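Peptidoglycan hydrolase FlgJ (PDB 2ZYC) probably acts as a flagellum-specific muramidase, its C-terminal glycoside hydrolase family 73 domain hydrolysing peptidoglycan so that the flagellar rod can be assembled in the periplasm. Local coordinates at residues Leu20-Ala24 with His25-Ala29; Ser60-Thr63 with Gly64-Glu68. The protein carries 2 engineered substitutions. All coordinates share one frame; numbering follows the deposited sequence. Where two conformers were deposited one is given.

Contact 1: Leu20-Ala24 with His25-Ala29; sequences LGVPA and HFLVA
P23 and F26 meet where the loop following helix 3-20 enters helix 24-35, in the alpha-helical part of this lysozyme-clan domain. Their contact is the tight part: the pyrrolidine ring lies over one face of the phenyl ring in a CH-pi contact, with P23 CD 3.8 Å from the centroid of the F26 ring and 17° off its normal. F26 CG stands beside its own backbone N (chi1 -76°), which turns the phenyl ring back toward the proline. The same pair is joined through the main chain, since F26 N donates to P23 O from above the carbonyl plane.

The remaining apolar contact to this ring is looser, V22 CB approaching F26 CD2 at 4.3 Å. Elsewhere in the fold the F121 ring meets that of F26, and I144 touches the same side chain. Y99 of helix 92-105 touches both L20, at the end of helix 3-20, and L27 on helix 24-35.

P23 and H25 are partly exposed. P23 CB approaches the imidazole obliquely, 3.6 Å from H25 ND1, and the H25 side chain also touches L149 and L153. A24 O closes the turn: L27 N reaches it weakly, whereas V28 N donates to it from 3.2 Å at 162°, in the carbonyl plane.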
ATOM      1  N   LEU A  20       4.260   8.928   8.246  1.00 23.22           N
ATOM      2  CA  LEU A  20       2.981   9.446   7.756  1.00 22.66           C
ATOM      3  C   LEU A  20       1.990   9.725   8.874  1.00 21.77           C
ATOM      4  O   LEU A  20       0.932  10.306   8.629  1.00 22.80           O
ATOM      5  CB  LEU A  20       2.346   8.480   6.758  1.00 22.53           C
ATOM      6  CG  LEU A  20       3.109   8.155   5.474  1.00 22.89           C
ATOM      7  CD1 LEU A  20       2.404   7.034   4.769  1.00 22.90           C
ATOM      8  CD2 LEU A  20       3.199   9.379   4.585  1.00 24.84           C
ATOM      9  N   GLY A  21       2.333   9.308  10.091  1.00 20.95           N
ATOM     10  CA  GLY A  21       1.499   9.498  11.272  1.00 19.46           C
ATOM     11  C   GLY A  21       0.191   8.715  11.272  1.00 18.93           C
ATOM     12  O   GLY A  21      -0.857   9.248  11.640  1.00 18.96           O
ATOM     13  N   VAL A  22       0.262   7.450  10.850  1.00 17.50           N
ATOM     14  CA  VAL A  22      -0.897   6.544  10.833  1.00 15.89           C
ATOM     15  C   VAL A  22      -0.437   5.149  11.298  1.00 15.17           C
ATOM     16  O   VAL A  22       0.761   4.864  11.290  1.00 15.23           O
ATOM     17  CB  VAL A  22      -1.565   6.448   9.419  1.00 15.64           C
ATOM     18  CG1 VAL A  22      -2.006   7.828   8.881  1.00 14.50           C
ATOM     19  CG2 VAL A  22      -0.651   5.753   8.421  1.00 15.58           C
ATOM     20  N   PRO A  23      -1.372   4.286  11.734  1.00 14.86           N
ATOM     21  CA  PRO A  23      -0.952   2.928  12.142  1.00 14.41           C
ATOM     22  C   PRO A  23      -0.383   2.096  10.984  1.00 14.10           C
ATOM     23  O   PRO A  23      -0.881   2.176   9.859  1.00 13.73           O
ATOM     24  CB  PRO A  23      -2.243   2.301  12.681  1.00 14.43           C
ATOM     25  CG  PRO A  23      -3.133   3.473  12.987  1.00 14.99           C
ATOM     26  CD  PRO A  23      -2.816   4.491  11.949  1.00 14.80           C
ATOM     27  N   ALA A  24       0.659   1.314  11.274  1.00 13.55           N
ATOM     28  CA  ALA A  24       1.337   0.493  10.270  1.00 13.28           C
ATOM     29  C   ALA A  24       0.400  -0.440   9.499  1.00 12.91           C
ATOM     30  O   ALA A  24       0.537  -0.596   8.285  1.00 11.81           O
ATOM     31  CB  ALA A  24       2.479  -0.298  10.905  1.00 13.65           C
ATOM     32  N   HIS A  25      -0.565  -1.043  10.193  1.00 12.61           N
ATOM     33  CA  HIS A  25      -1.448  -2.000   9.529  1.00 12.86           C
ATOM     34  C   HIS A  25      -2.367  -1.354   8.491  1.00 12.54           C
ATOM     35  O   HIS A  25      -2.883  -2.052   7.612  1.00 12.41           O
ATOM     36  CB  HIS A  25      -2.228  -2.854  10.540  1.00 13.31           C
ATOM     37  CG  HIS A  25      -3.398  -2.167  11.173  1.00 14.68           C
ATOM     38  ND1 HIS A  25      -3.261  -1.135  12.077  1.00 15.41           N
ATOM     39  CD2 HIS A  25      -4.726  -2.413  11.081  1.00 15.17           C
ATOM     40  CE1 HIS A  25      -4.456  -0.758  12.491  1.00 15.68           C
ATOM     41  NE2 HIS A  25      -5.362  -1.515  11.901  1.00 15.56           N
ATOM     42  N   PHE A  26      -2.568  -0.035   8.584  1.00 12.16           N
ATOM     43  CA  PHE A  26      -3.324   0.680   7.531  1.00 12.21           C
ATOM     44  C   PHE A  26      -2.606   0.531   6.186  1.00 11.92           C
ATOM     45  O   PHE A  26      -3.248   0.330   5.146  1.00 12.48           O
ATOM     46  CB  PHE A  26      -3.478   2.178   7.842  1.00 12.33           C
ATOM     47  CG  PHE A  26      -4.515   2.500   8.895  1.00 12.86           C
ATOM     48  CD1 PHE A  26      -5.021   1.522   9.747  1.00 14.78           C
ATOM     49  CD2 PHE A  26      -4.961   3.813   9.047  1.00 13.52           C
ATOM     50  CE1 PHE A  26      -5.975   1.839  10.717  1.00 14.46           C
ATOM     51  CE2 PHE A  26      -5.901   4.138  10.026  1.00 13.79           C
ATOM     52  CZ  PHE A  26      -6.402   3.143  10.862  1.00 14.39           C
ATOM     53  N   LEU A  27      -1.280   0.629   6.217  0.50 11.79           N
ATOM     54  CA  LEU A  27      -0.466   0.540   5.004  0.50 11.42           C
ATOM     55  C   LEU A  27      -0.319  -0.897   4.503  0.50 11.49           C
ATOM     56  O   LEU A  27      -0.284  -1.137   3.293  0.50 11.30           O
ATOM     57  CB  LEU A  27       0.906   1.191   5.223  0.50 11.32           C
ATOM     58  CG  LEU A  27       0.883   2.690   5.557  0.50 11.24           C
ATOM     59  CD1 LEU A  27       2.295   3.204   5.719  0.50 10.96           C
ATOM     60  CD2 LEU A  27       0.142   3.502   4.493  0.50 10.54           C
ATOM     61  N   VAL A  28      -0.231  -1.844   5.436  1.00 11.22           N
ATOM     62  CA  VAL A  28      -0.233  -3.274   5.096  1.00 11.38           C
ATOM     63  C   VAL A  28      -1.549  -3.637   4.406  1.00 11.39           C
ATOM     64  O   VAL A  28      -1.552  -4.319   3.376  1.00 11.18           O
ATOM     65  CB  VAL A  28      -0.037  -4.173   6.343  1.00 11.49           C
ATOM     66  CG1 VAL A  28      -0.180  -5.665   5.964  1.00 11.49           C
ATOM     67  CG2 VAL A  28       1.330  -3.901   7.001  1.00 11.13           C
ATOM     68  N   ALA A  29      -2.657  -3.163   4.977  1.00 11.58           N
ATOM     69  CA  ALA A  29      -3.982  -3.402   4.414  1.00 11.62           C
ATOM     70  C   ALA A  29      -4.075  -2.846   3.008  1.00 12.21           C
ATOM     71  O   ALA A  29      -4.548  -3.527   2.092  1.00 12.30           O
ATOM     72  CB  ALA A  29      -5.062  -2.801   5.298  1.00 12.53           C
TER

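Contact 2: Ser60-Thr63 with Gly64-Glu68; sequences SNWT and GKVVE
G64 lies against the indole of W62, which folds over the chain that follows it as the loop runs into strand 65-71 of a beta-hairpin. With no side chain in the way, the glycine backbone can approach one face of the ring system closely: G64 CA is 3.5 Å from W62 CE2, and G64 N sits above the same face, displaced toward the rim. W62 reaches this position with CG anti to the backbone N (chi1 176°) and beside the carbonyl carbon, on the side of the following residues, which puts the indole over G64.

At K65 the contact becomes polar. W62 NE1 donates to K65 O across 2.8 Å, with an N-H...O angle of 154°. The acceptor lies almost in the indole plane, but the donor stands 56° out of the carbonyl plane, so the bond is well placed for the ring and oblique to the peptide. Together with the glycine packed on one face, it limits the rotation of the indole. The K65 side chain points away from the loop at its CB and is extended.

V66 adds an apolar contact at the edge of the ring. Its CG2, placed beside the backbone N, lies in the indole plane 3.7 Å from W62 CD1, and the two side chains run past each other in opposite directions.

Beyond this point the strand alternates. V67 is buried against I42, N44 and S50, whereas E68 is exposed and forms a long, weak ion pair with R85. Strand 65-71 pairs antiparallel with strand 82-88 through backbone bonds of K65 with A88 and V67 with F86, and R87 of that partner strand also touches W62.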
ATOM      1  N   SER A  60       5.099  12.260 -15.523  0.50 11.42           N
ATOM      2  CA  SER A  60       6.166  13.120 -16.030  0.50 11.21           C
ATOM      3  C   SER A  60       7.252  13.456 -15.003  0.50 11.69           C
ATOM      4  O   SER A  60       8.388  13.732 -15.380  0.50 11.87           O
ATOM      5  CB  SER A  60       5.570  14.417 -16.585  0.50 10.98           C
ATOM      6  OG  SER A  60       4.803  15.064 -15.592  0.50  8.35           O
ATOM      7  N   ASN A  61       6.902  13.436 -13.716  1.00 11.93           N
ATOM      8  CA  ASN A  61       7.867  13.741 -12.651  1.00 13.13           C
ATOM      9  C   ASN A  61       8.621  12.500 -12.152  1.00 13.62           C
ATOM     10  O   ASN A  61       9.363  12.576 -11.170  1.00 14.31           O
ATOM     11  CB  ASN A  61       7.168  14.449 -11.481  1.00 13.18           C
ATOM     12  CG  ASN A  61       6.228  13.523 -10.724  1.00 14.44           C
ATOM     13  OD1 ASN A  61       5.879  12.460 -11.219  1.00 16.49           O
ATOM     14  ND2 ASN A  61       5.807  13.929  -9.530  1.00 15.81           N
ATOM     15  N   TRP A  62       8.401  11.362 -12.813  1.00 14.09           N
ATOM     16  CA  TRP A  62       9.116  10.120 -12.494  1.00 14.90           C
ATOM     17  C   TRP A  62      10.196   9.814 -13.531  1.00 15.92           C
ATOM     18  O   TRP A  62       9.898   9.632 -14.711  1.00 15.82           O
ATOM     19  CB  TRP A  62       8.137   8.943 -12.396  1.00 14.63           C
ATOM     20  CG  TRP A  62       8.793   7.616 -12.158  1.00 14.58           C
ATOM     21  CD1 TRP A  62       9.025   6.639 -13.087  1.00 15.39           C
ATOM     22  CD2 TRP A  62       9.283   7.110 -10.911  1.00 15.33           C
ATOM     23  NE1 TRP A  62       9.646   5.561 -12.501  1.00 15.44           N
ATOM     24  CE2 TRP A  62       9.815   5.820 -11.164  1.00 15.72           C
ATOM     25  CE3 TRP A  62       9.340   7.624  -9.607  1.00 16.37           C
ATOM     26  CZ2 TRP A  62      10.385   5.034 -10.156  1.00 16.08           C
ATOM     27  CZ3 TRP A  62       9.909   6.835  -8.599  1.00 15.97           C
ATOM     28  CH2 TRP A  62      10.420   5.555  -8.889  1.00 15.49           C
ATOM     29  N   THR A  63      11.439   9.741 -13.067  1.00 17.40           N
ATOM     30  CA  THR A  63      12.587   9.466 -13.937  1.00 18.81           C
ATOM     31  C   THR A  63      13.249   8.138 -13.562  1.00 19.52           C
ATOM     32  O   THR A  63      14.316   7.793 -14.086  1.00 20.00           O
ATOM     33  CB  THR A  63      13.633  10.592 -13.859  1.00 18.77           C
ATOM     34  OG1 THR A  63      14.058  10.741 -12.502  1.00 19.78           O
ATOM     35  CG2 THR A  63      13.042  11.918 -14.367  1.00 19.93           C
ATOM     36  N   GLY A  64      12.612   7.396 -12.659  1.00 19.39           N
ATOM     37  CA  GLY A  64      13.095   6.078 -12.272  1.00 19.73           C
ATOM     38  C   GLY A  64      12.761   5.011 -13.299  1.00 19.73           C
ATOM     39  O   GLY A  64      12.349   5.309 -14.429  1.00 19.70           O
ATOM     40  N   LYS A  65      12.939   3.756 -12.898  1.00 19.83           N
ATOM     41  CA  LYS A  65      12.581   2.627 -13.728  1.00 19.99           C
ATOM     42  C   LYS A  65      11.074   2.607 -13.967  1.00 19.34           C
ATOM     43  O   LYS A  65      10.290   2.937 -13.075  1.00 19.11           O
ATOM     44  CB  LYS A  65      13.028   1.329 -13.057  1.00 20.39           C
ATOM     45  CG  LYS A  65      12.957   0.105 -13.951  1.00 22.85           C
ATOM     46  CD  LYS A  65      13.447  -1.129 -13.216  1.00 26.04           C
ATOM     47  CE  LYS A  65      13.477  -2.334 -14.151  1.00 28.52           C
ATOM     48  NZ  LYS A  65      14.363  -3.410 -13.616  1.00 31.17           N
ATOM     49  N   VAL A  66      10.693   2.218 -15.178  1.00 18.94           N
ATOM     50  CA  VAL A  66       9.300   2.166 -15.598  1.00 18.95           C
ATOM     51  C   VAL A  66       8.937   0.768 -16.084  1.00 19.26           C
ATOM     52  O   VAL A  66       9.709   0.123 -16.806  1.00 19.26           O
ATOM     53  CB  VAL A  66       9.009   3.208 -16.709  1.00 18.91           C
ATOM     54  CG1 VAL A  66       7.616   3.002 -17.312  1.00 18.46           C
ATOM     55  CG2 VAL A  66       9.166   4.634 -16.161  1.00 19.01           C
ATOM     56  N   VAL A  67       7.763   0.304 -15.678  1.00 19.11           N
ATOM     57  CA  VAL A  67       7.226  -0.946 -16.172  1.00 19.54           C
ATOM     58  C   VAL A  67       5.853  -0.682 -16.782  1.00 20.09           C
ATOM     59  O   VAL A  67       5.010   0.003 -16.189  1.00 19.27           O
ATOM     60  CB  VAL A  67       7.196  -2.054 -15.067  1.00 19.67           C
ATOM     61  CG1 VAL A  67       6.436  -1.583 -13.824  1.00 19.59           C
ATOM     62  CG2 VAL A  67       6.614  -3.356 -15.618  1.00 19.54           C
ATOM     63  N   GLU A  68       5.647  -1.186 -17.993  1.00 21.28           N
ATOM     64  CA  GLU A  68       4.353  -1.070 -18.642  1.00 23.02           C
ATOM     65  C   GLU A  68       3.498  -2.269 -18.280  1.00 23.51           C
ATOM     66  O   GLU A  68       3.994  -3.401 -18.195  1.00 23.94           O
ATOM     67  CB  GLU A  68       4.496  -0.916 -20.162  1.00 23.15           C
ATOM     68  CG  GLU A  68       4.960   0.479 -20.570  1.00 23.89           C
ATOM     69  CD  GLU A  68       5.401   0.586 -22.023  1.00 25.29           C
ATOM     70  OE1 GLU A  68       4.977  -0.240 -22.858  1.00 28.04           O
ATOM     71  OE2 GLU A  68       6.182   1.513 -22.324  1.00 29.04           O
TER

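In the fold
From the N terminus, helix 3-20 runs into the loop at the start of contact 1, which turns the chain into helix 24-35 and brings it beside helices 92-105, 136-145 and 147-156. The chain then leaves the helical core through a long irregular segment and reaches contact 2, where the W62 side chain packs on the chain as it enters the hairpin with strand 82-88. The two contacts are in series, neither nested nor crossing: each is a local contact within one continuous piece of chain. Their centres are 25 Å apart on opposite sides of the chain's centre, contact 1 buried among helices, contact 2 at the protein surface beside the two-stranded sheet.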